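Local coordinates for protein mannitol dehydrogenase (Pseudomonas fluorescens, PDB 1LJ8) that probably oxidises mannitol at its second carbon, working as a long-chain dehydrogenase with NAD bound in a Rossmann-type domain, at residues 114-119 with 173-178; 164-169 with 204-209. One frame throughout, in Å; residues are numbered along the deposited sequence.

Contact 1: 114-119 with 173-178; sequences ALIDKL and LTQRRA
In the Rossmann domain, helices 112-119 and 165-178 pack over the sheet, and here their C-terminal turns are joined by two polar bonds, Gln175 with Asp117 and Arg176 with Leu119. The short segments run at 56° to each other with axes 9.2 Å apart, wide enough for long side chains to span. Gln175 is well suited to this: its CG stands anti to the backbone N (chi1 -172°) and the chain stays extended beyond it, carrying the amide across to the other helix. There NE2 donates to Asp117 OD1 at 2.9 Å in a fairly straight bond, reaching the carboxylate oxygen on its anti side. The amide's other end rests on Ile116, whose CG2 lies 3.5 Å from Gln175 OE1. Gln113 NE2 bonds to both Gln175 OE1 and Asp117 OD1, tying amide and carboxylate into one small network. Shortening Gln175 to an alanine would probably cost Asp117 its partner on helix 165-178, though not Gln113, and open a gap beside Ile116 CG2. Arg176 bends at chi3 and brings NH1 to Leu119 O, at the end of helix 112-119, in a bent 2.9 Å hydrogen bond; its NE is held by Pro182 O. Ile116 also packs on Ala171 and Leu119 on Ala172, while Leu115 reaches Val63 of strand 59-64, so helix 112-119 packs beside helix 165-178 and also against the sheet.

Contact 2: 164-169 with 204-209; sequences TVFGFI and LAFAAL
Phe166 and Phe206 join the first turn of helix 165-178 to helix 195-210, two helices of the Rossmann domain, in a buried aromatic contact. The first segment starts with Thr164, the N-cap of helix 165-178: its OG1 accepts from Gly167 N at 3.2 Å and is also bonded to Asp155, so a short hydroxyl side chain satisfies an amide that the helix itself leaves without a carbonyl. Val165 packs on Ile131, and its CG1 lies over one face of the Phe166 ring, toward the rim. Phe166 comes next, with CG anti to the carbonyl carbon (chi1 -56°), which turns its ring away from helix 195-210 and leaves CB to make the contact. The rings of Phe166 and Phe206 lie near parallel, their planes at 29°, but are slid apart and barely overlap, with centroids 5.8 Å from each other; the Phe166 ring instead meets Phe145 edge-to-face. Gly167 lacks a side chain, and the far end of the other phenylalanine comes up to its backbone, Phe206 CZ lying 4.0 Å from Gly167 N. Phe206, broad and apolar, also packs against Ile152 and Leu156 of helix 150-157. At the heart of the contact is a CH-pi interaction: Phe166 CB sits over the face of the Phe206 ring, 3.7 Å from its centroid and 12° off the ring normal.

Both contacts draw on helix 165-178, contact 2 at its N-terminal turn and contact 1 at its C-terminal end, with centres about 14 Å apart. Along the chain the order is 114-119, 164-169, 173-178, 204-209, so the pairs interleave. The shared helix is thus joined to the earlier helix 112-119 and the later helix 195-210, all within the Rossmann domain, so one helix beside the NAD-binding sheet is packed at both ends. Phe168 connects the two directly: its CE2 lies 3.7 Å from Leu115 CD2 and its CD2 equally far from Ile116 CG1. Contact 2 is nearer the cofactor, the Phe166 side chain being about 7 Å from bound NAD against about 11 Å for that of Leu119.

Contact 1: 114-119 with 173-178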
ATOM      1  N   ALA A 114      22.302  15.269   0.403  1.00 17.79           N
ATOM      2  CA  ALA A 114      22.420  14.554   1.678  1.00 17.76           C
ATOM      3  C   ALA A 114      21.672  13.218   1.535  1.00 16.57           C
ATOM      4  O   ALA A 114      22.121  12.210   2.049  1.00 16.05           O
ATOM      5  CB  ALA A 114      21.793  15.365   2.820  1.00 18.77           C
ATOM      6  N   LEU A 115      20.539  13.234   0.853  1.00 15.62           N
ATOM      7  CA  LEU A 115      19.771  11.994   0.654  1.00 16.38           C
ATOM      8  C   LEU A 115      20.518  11.037  -0.294  1.00 15.13           C
ATOM      9  O   LEU A 115      20.567   9.816  -0.067  1.00 14.15           O
ATOM     10  CB  LEU A 115      18.418  12.363   0.096  1.00 17.01           C
ATOM     11  CG  LEU A 115      17.429  11.257  -0.175  1.00 16.38           C
ATOM     12  CD1 LEU A 115      17.465  10.248   1.022  1.00 16.30           C
ATOM     13  CD2 LEU A 115      16.012  11.931  -0.379  1.00 16.50           C
ATOM     14  N   ILE A 116      21.080  11.579  -1.375  1.00 12.77           N
ATOM     15  CA  ILE A 116      21.868  10.757  -2.315  1.00 13.99           C
ATOM     16  C   ILE A 116      23.043  10.132  -1.546  1.00 14.82           C
ATOM     17  O   ILE A 116      23.341   8.927  -1.677  1.00 15.00           O
ATOM     18  CB  ILE A 116      22.393  11.611  -3.531  1.00 14.00           C
ATOM     19  CG1 ILE A 116      21.192  12.099  -4.358  1.00 14.18           C
ATOM     20  CG2 ILE A 116      23.398  10.787  -4.405  1.00 14.62           C
ATOM     21  CD1 ILE A 116      21.575  13.190  -5.414  1.00 14.62           C
ATOM     22  N   ASP A 117      23.700  10.943  -0.705  1.00 14.41           N
ATOM     23  CA  ASP A 117      24.843  10.439   0.078  1.00 15.77           C
ATOM     24  C   ASP A 117      24.433   9.287   0.994  1.00 15.85           C
ATOM     25  O   ASP A 117      25.171   8.317   1.157  1.00 14.98           O
ATOM     26  CB  ASP A 117      25.453  11.539   0.960  1.00 16.39           C
ATOM     27  CG  ASP A 117      26.270  12.558   0.153  1.00 19.82           C
ATOM     28  OD1 ASP A 117      26.618  12.258  -0.997  1.00 19.43           O
ATOM     29  OD2 ASP A 117      26.560  13.656   0.702  1.00 23.31           O
ATOM     30  N   LYS A 118      23.283   9.444   1.628  1.00 15.38           N
ATOM     31  CA  LYS A 118      22.782   8.385   2.534  1.00 14.99           C
ATOM     32  C   LYS A 118      22.520   7.108   1.724  1.00 15.23           C
ATOM     33  O   LYS A 118      22.951   6.021   2.112  1.00 15.76           O
ATOM     34  CB  LYS A 118      21.468   8.850   3.194  1.00 14.00           C
ATOM     35  CG  LYS A 118      20.788   7.755   4.080  1.00 12.18           C
ATOM     36  CD  LYS A 118      21.689   7.285   5.238  1.00 13.78           C
ATOM     37  CE  LYS A 118      21.867   8.373   6.305  1.00 16.15           C
ATOM     38  NZ  LYS A 118      22.723   7.861   7.438  1.00 17.53           N
ATOM     39  N   LEU A 119      21.804   7.244   0.615  1.00 14.71           N
ATOM     40  CA  LEU A 119      21.501   6.076  -0.236  1.00 14.82           C
ATOM     41  C   LEU A 119      22.774   5.452  -0.840  1.00 16.03           C
ATOM     42  O   LEU A 119      22.793   4.281  -1.217  1.00 16.11           O
ATOM     43  CB  LEU A 119      20.548   6.479  -1.364  1.00 14.16           C
ATOM     44  CG  LEU A 119      19.172   6.964  -0.872  1.00 14.94           C
ATOM     45  CD1 LEU A 119      18.418   7.611  -2.067  1.00 16.19           C
ATOM     46  CD2 LEU A 119      18.379   5.795  -0.262  1.00 14.47           C
ATOM     47  N   LEU A 173      23.045   5.072  -7.094  1.00 14.93           N
ATOM     48  CA  LEU A 173      23.782   3.935  -7.660  1.00 15.26           C
ATOM     49  C   LEU A 173      24.993   4.431  -8.436  1.00 17.34           C
ATOM     50  O   LEU A 173      26.048   3.825  -8.366  1.00 17.85           O
ATOM     51  CB  LEU A 173      22.867   3.092  -8.543  1.00 15.00           C
ATOM     52  CG  LEU A 173      21.813   2.292  -7.708  1.00 13.82           C
ATOM     53  CD1 LEU A 173      20.786   1.675  -8.653  1.00 13.96           C
ATOM     54  CD2 LEU A 173      22.484   1.167  -6.906  1.00 13.51           C
ATOM     55  N   THR A 174      24.837   5.536  -9.151  1.00 18.73           N
ATOM     56  CA  THR A 174      25.967   6.103  -9.897  1.00 19.11           C
ATOM     57  C   THR A 174      27.111   6.475  -8.944  1.00 19.75           C
ATOM     58  O   THR A 174      28.291   6.147  -9.193  1.00 19.18           O
ATOM     59  CB  THR A 174      25.501   7.329 -10.680  1.00 20.38           C
ATOM     60  OG1 THR A 174      24.539   6.903 -11.656  1.00 20.93           O
ATOM     61  CG2 THR A 174      26.693   8.022 -11.374  1.00 21.69           C
ATOM     62  N   GLN A 175      26.765   7.135  -7.839  1.00 18.52           N
ATOM     63  CA  GLN A 175      27.754   7.529  -6.823  1.00 18.85           C
ATOM     64  C   GLN A 175      28.417   6.297  -6.189  1.00 20.70           C
ATOM     65  O   GLN A 175      29.654   6.286  -5.982  1.00 19.77           O
ATOM     66  CB  GLN A 175      27.070   8.392  -5.747  1.00 19.51           C
ATOM     67  CG  GLN A 175      28.031   9.036  -4.727  1.00 21.88           C
ATOM     68  CD  GLN A 175      27.357  10.140  -3.935  1.00 21.28           C
ATOM     69  OE1 GLN A 175      26.850  11.105  -4.516  1.00 25.03           O
ATOM     70  NE2 GLN A 175      27.360  10.022  -2.605  1.00 21.83           N
ATOM     71  N   ARG A 176      27.628   5.264  -5.858  1.00 19.72           N
ATOM     72  CA  ARG A 176      28.216   4.048  -5.297  1.00 19.99           C
ATOM     73  C   ARG A 176      29.231   3.441  -6.277  1.00 22.07           C
ATOM     74  O   ARG A 176      30.353   3.073  -5.875  1.00 23.35           O
ATOM     75  CB  ARG A 176      27.147   2.973  -4.944  1.00 18.33           C
ATOM     76  CG  ARG A 176      26.225   3.409  -3.788  1.00 17.09           C
ATOM     77  CD  ARG A 176      25.033   2.437  -3.619  1.00 14.18           C
ATOM     78  NE  ARG A 176      25.374   1.246  -2.829  1.00 15.81           N
ATOM     79  CZ  ARG A 176      25.166   1.110  -1.524  1.00 15.70           C
ATOM     80  NH1 ARG A 176      24.593   2.081  -0.816  1.00 16.48           N
ATOM     81  NH2 ARG A 176      25.580   0.021  -0.902  1.00 16.16           N
ATOM     82  N   ARG A 177      28.842   3.349  -7.543  1.00 23.26           N
ATOM     83  CA  ARG A 177      29.736   2.788  -8.570  1.00 27.33           C
ATOM     84  C   ARG A 177      31.067   3.536  -8.660  1.00 28.40           C
ATOM     85  O   ARG A 177      32.135   2.922  -8.766  1.00 27.83           O
ATOM     86  CB  ARG A 177      29.089   2.841  -9.934  1.00 27.31           C
ATOM     87  CG  ARG A 177      27.872   2.015 -10.064  1.00 29.63           C
ATOM     88  CD  ARG A 177      27.421   2.088 -11.501  1.00 29.56           C
ATOM     89  NE  ARG A 177      28.423   1.525 -12.414  1.00 28.71           N
ATOM     90  CZ  ARG A 177      28.379   1.667 -13.733  1.00 30.31           C
ATOM     91  NH1 ARG A 177      27.399   2.379 -14.300  1.00 30.08           N
ATOM     92  NH2 ARG A 177      29.273   1.034 -14.499  1.00 30.33           N
ATOM     93  N   ALA A 178      30.986   4.862  -8.599  1.00 28.18           N
ATOM     94  CA  ALA A 178      32.163   5.688  -8.700  1.00 28.81           C
ATOM     95  C   ALA A 178      33.045   5.512  -7.473  1.00 30.21           C
ATOM     96  O   ALA A 178      34.253   5.795  -7.517  1.00 30.95           O
ATOM     97  CB  ALA A 178      31.752   7.138  -8.873  1.00 29.11           C
TER

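Contact 2: 164-169 with 204-209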
ATOM      1  N   THR A 164      12.146  12.361  -7.673  1.00 15.79           N
ATOM      2  CA  THR A 164      11.421  11.081  -7.583  1.00 14.66           C
ATOM      3  C   THR A 164      12.261   9.935  -7.100  1.00 14.56           C
ATOM      4  O   THR A 164      13.483   9.979  -7.094  1.00 13.02           O
ATOM      5  CB  THR A 164      10.832  10.624  -8.939  1.00 16.01           C
ATOM      6  OG1 THR A 164      11.888  10.121  -9.790  1.00 14.63           O
ATOM      7  CG2 THR A 164      10.135  11.802  -9.627  1.00 17.41           C
ATOM      8  N   VAL A 165      11.573   8.850  -6.744  1.00 14.81           N
ATOM      9  CA  VAL A 165      12.295   7.697  -6.292  1.00 14.17           C
ATOM     10  C   VAL A 165      13.295   7.210  -7.365  1.00 13.77           C
ATOM     11  O   VAL A 165      14.413   6.767  -7.051  1.00 13.55           O
ATOM     12  CB  VAL A 165      11.254   6.586  -5.871  1.00 15.70           C
ATOM     13  CG1 VAL A 165      10.355   6.255  -7.047  1.00 15.67           C
ATOM     14  CG2 VAL A 165      11.958   5.357  -5.409  1.00 18.34           C
ATOM     15  N   PHE A 166      12.898   7.260  -8.632  1.00 13.86           N
ATOM     16  CA  PHE A 166      13.811   6.788  -9.675  1.00 16.12           C
ATOM     17  C   PHE A 166      15.049   7.651  -9.785  1.00 14.29           C
ATOM     18  O   PHE A 166      16.140   7.121  -9.940  1.00 14.79           O
ATOM     19  CB  PHE A 166      13.094   6.753 -11.018  1.00 16.81           C
ATOM     20  CG  PHE A 166      11.844   5.929 -10.988  1.00 19.55           C
ATOM     21  CD1 PHE A 166      10.607   6.539 -10.986  1.00 20.68           C
ATOM     22  CD2 PHE A 166      11.929   4.545 -10.873  1.00 21.35           C
ATOM     23  CE1 PHE A 166       9.430   5.771 -10.860  1.00 23.08           C
ATOM     24  CE2 PHE A 166      10.775   3.762 -10.744  1.00 25.59           C
ATOM     25  CZ  PHE A 166       9.519   4.384 -10.735  1.00 24.18           C
ATOM     26  N   GLY A 167      14.870   8.967  -9.725  1.00 15.32           N
ATOM     27  CA  GLY A 167      16.007   9.885  -9.819  1.00 13.11           C
ATOM     28  C   GLY A 167      16.941   9.699  -8.647  1.00 12.94           C
ATOM     29  O   GLY A 167      18.167   9.675  -8.819  1.00 13.43           O
ATOM     30  N   PHE A 168      16.390   9.556  -7.443  1.00 13.36           N
ATOM     31  CA  PHE A 168      17.247   9.346  -6.279  1.00 12.25           C
ATOM     32  C   PHE A 168      17.977   8.026  -6.324  1.00 14.10           C
ATOM     33  O   PHE A 168      19.176   7.951  -6.001  1.00 13.16           O
ATOM     34  CB  PHE A 168      16.450   9.477  -4.964  1.00 12.70           C
ATOM     35  CG  PHE A 168      16.356  10.890  -4.492  1.00 13.83           C
ATOM     36  CD1 PHE A 168      15.166  11.609  -4.615  1.00 14.35           C
ATOM     37  CD2 PHE A 168      17.509  11.541  -3.995  1.00 14.31           C
ATOM     38  CE1 PHE A 168      15.107  12.966  -4.252  1.00 15.54           C
ATOM     39  CE2 PHE A 168      17.441  12.913  -3.634  1.00 13.09           C
ATOM     40  CZ  PHE A 168      16.234  13.596  -3.774  1.00 14.18           C
ATOM     41  N   ILE A 169      17.261   6.944  -6.662  1.00 12.27           N
ATOM     42  CA  ILE A 169      17.968   5.666  -6.730  1.00 12.70           C
ATOM     43  C   ILE A 169      19.071   5.685  -7.806  1.00 12.41           C
ATOM     44  O   ILE A 169      20.163   5.197  -7.557  1.00 14.44           O
ATOM     45  CB  ILE A 169      16.980   4.502  -7.008  1.00 12.28           C
ATOM     46  CG1 ILE A 169      16.225   4.235  -5.695  1.00 13.03           C
ATOM     47  CG2 ILE A 169      17.719   3.236  -7.495  1.00 13.25           C
ATOM     48  CD1 ILE A 169      15.000   3.319  -5.876  1.00 14.40           C
ATOM     49  N   LEU A 204      14.580   0.157 -14.631  1.00 14.02           N
ATOM     50  CA  LEU A 204      15.350  -0.077 -15.855  1.00 17.18           C
ATOM     51  C   LEU A 204      14.896   0.825 -16.978  1.00 16.48           C
ATOM     52  O   LEU A 204      15.743   1.361 -17.721  1.00 17.89           O
ATOM     53  CB  LEU A 204      15.251  -1.549 -16.307  1.00 16.13           C
ATOM     54  CG  LEU A 204      15.970  -2.550 -15.393  1.00 17.81           C
ATOM     55  CD1 LEU A 204      15.808  -3.969 -16.023  1.00 17.16           C
ATOM     56  CD2 LEU A 204      17.466  -2.209 -15.244  1.00 20.68           C
ATOM     57  N   ALA A 205      13.588   1.019 -17.125  1.00 15.61           N
ATOM     58  CA  ALA A 205      13.073   1.889 -18.194  1.00 16.65           C
ATOM     59  C   ALA A 205      13.578   3.317 -17.980  1.00 18.41           C
ATOM     60  O   ALA A 205      14.000   4.021 -18.923  1.00 18.27           O
ATOM     61  CB  ALA A 205      11.584   1.885 -18.203  1.00 18.01           C
ATOM     62  N   PHE A 206      13.568   3.739 -16.724  1.00 16.71           N
ATOM     63  CA  PHE A 206      14.045   5.076 -16.404  1.00 17.02           C
ATOM     64  C   PHE A 206      15.550   5.185 -16.687  1.00 16.57           C
ATOM     65  O   PHE A 206      15.994   6.149 -17.289  1.00 19.09           O
ATOM     66  CB  PHE A 206      13.769   5.387 -14.922  1.00 16.34           C
ATOM     67  CG  PHE A 206      14.194   6.768 -14.520  1.00 15.10           C
ATOM     68  CD1 PHE A 206      13.334   7.854 -14.686  1.00 14.63           C
ATOM     69  CD2 PHE A 206      15.439   6.967 -13.966  1.00 15.56           C
ATOM     70  CE1 PHE A 206      13.730   9.137 -14.295  1.00 16.03           C
ATOM     71  CE2 PHE A 206      15.846   8.250 -13.563  1.00 17.29           C
ATOM     72  CZ  PHE A 206      14.998   9.317 -13.729  1.00 17.26           C
ATOM     73  N   ALA A 207      16.322   4.208 -16.245  1.00 14.92           N
ATOM     74  CA  ALA A 207      17.758   4.219 -16.442  1.00 16.84           C
ATOM     75  C   ALA A 207      18.096   4.257 -17.939  1.00 18.68           C
ATOM     76  O   ALA A 207      19.045   4.941 -18.346  1.00 18.63           O
ATOM     77  CB  ALA A 207      18.401   3.008 -15.784  1.00 15.42           C
ATOM     78  N   ALA A 208      17.301   3.541 -18.736  1.00 18.75           N
ATOM     79  CA  ALA A 208      17.504   3.485 -20.183  1.00 20.79           C
ATOM     80  C   ALA A 208      17.335   4.847 -20.829  1.00 23.11           C
ATOM     81  O   ALA A 208      17.963   5.118 -21.874  1.00 22.97           O
ATOM     82  CB  ALA A 208      16.541   2.477 -20.819  1.00 19.14           C
ATOM     83  N   LEU A 209      16.482   5.698 -20.253  1.00 23.34           N
ATOM     84  CA  LEU A 209      16.319   7.050 -20.794  1.00 25.19           C
ATOM     85  C   LEU A 209      17.583   7.890 -20.484  1.00 27.19           C
ATOM     86  O   LEU A 209      17.772   8.948 -21.067  1.00 26.70           O
ATOM     87  CB  LEU A 209      15.065   7.723 -20.225  1.00 24.77           C
ATOM     88  CG  LEU A 209      13.777   7.043 -20.686  1.00 26.35           C
ATOM     89  CD1 LEU A 209      12.621   7.522 -19.827  1.00 26.80           C
ATOM     90  CD2 LEU A 209      13.564   7.321 -22.188  1.00 27.12           C
TER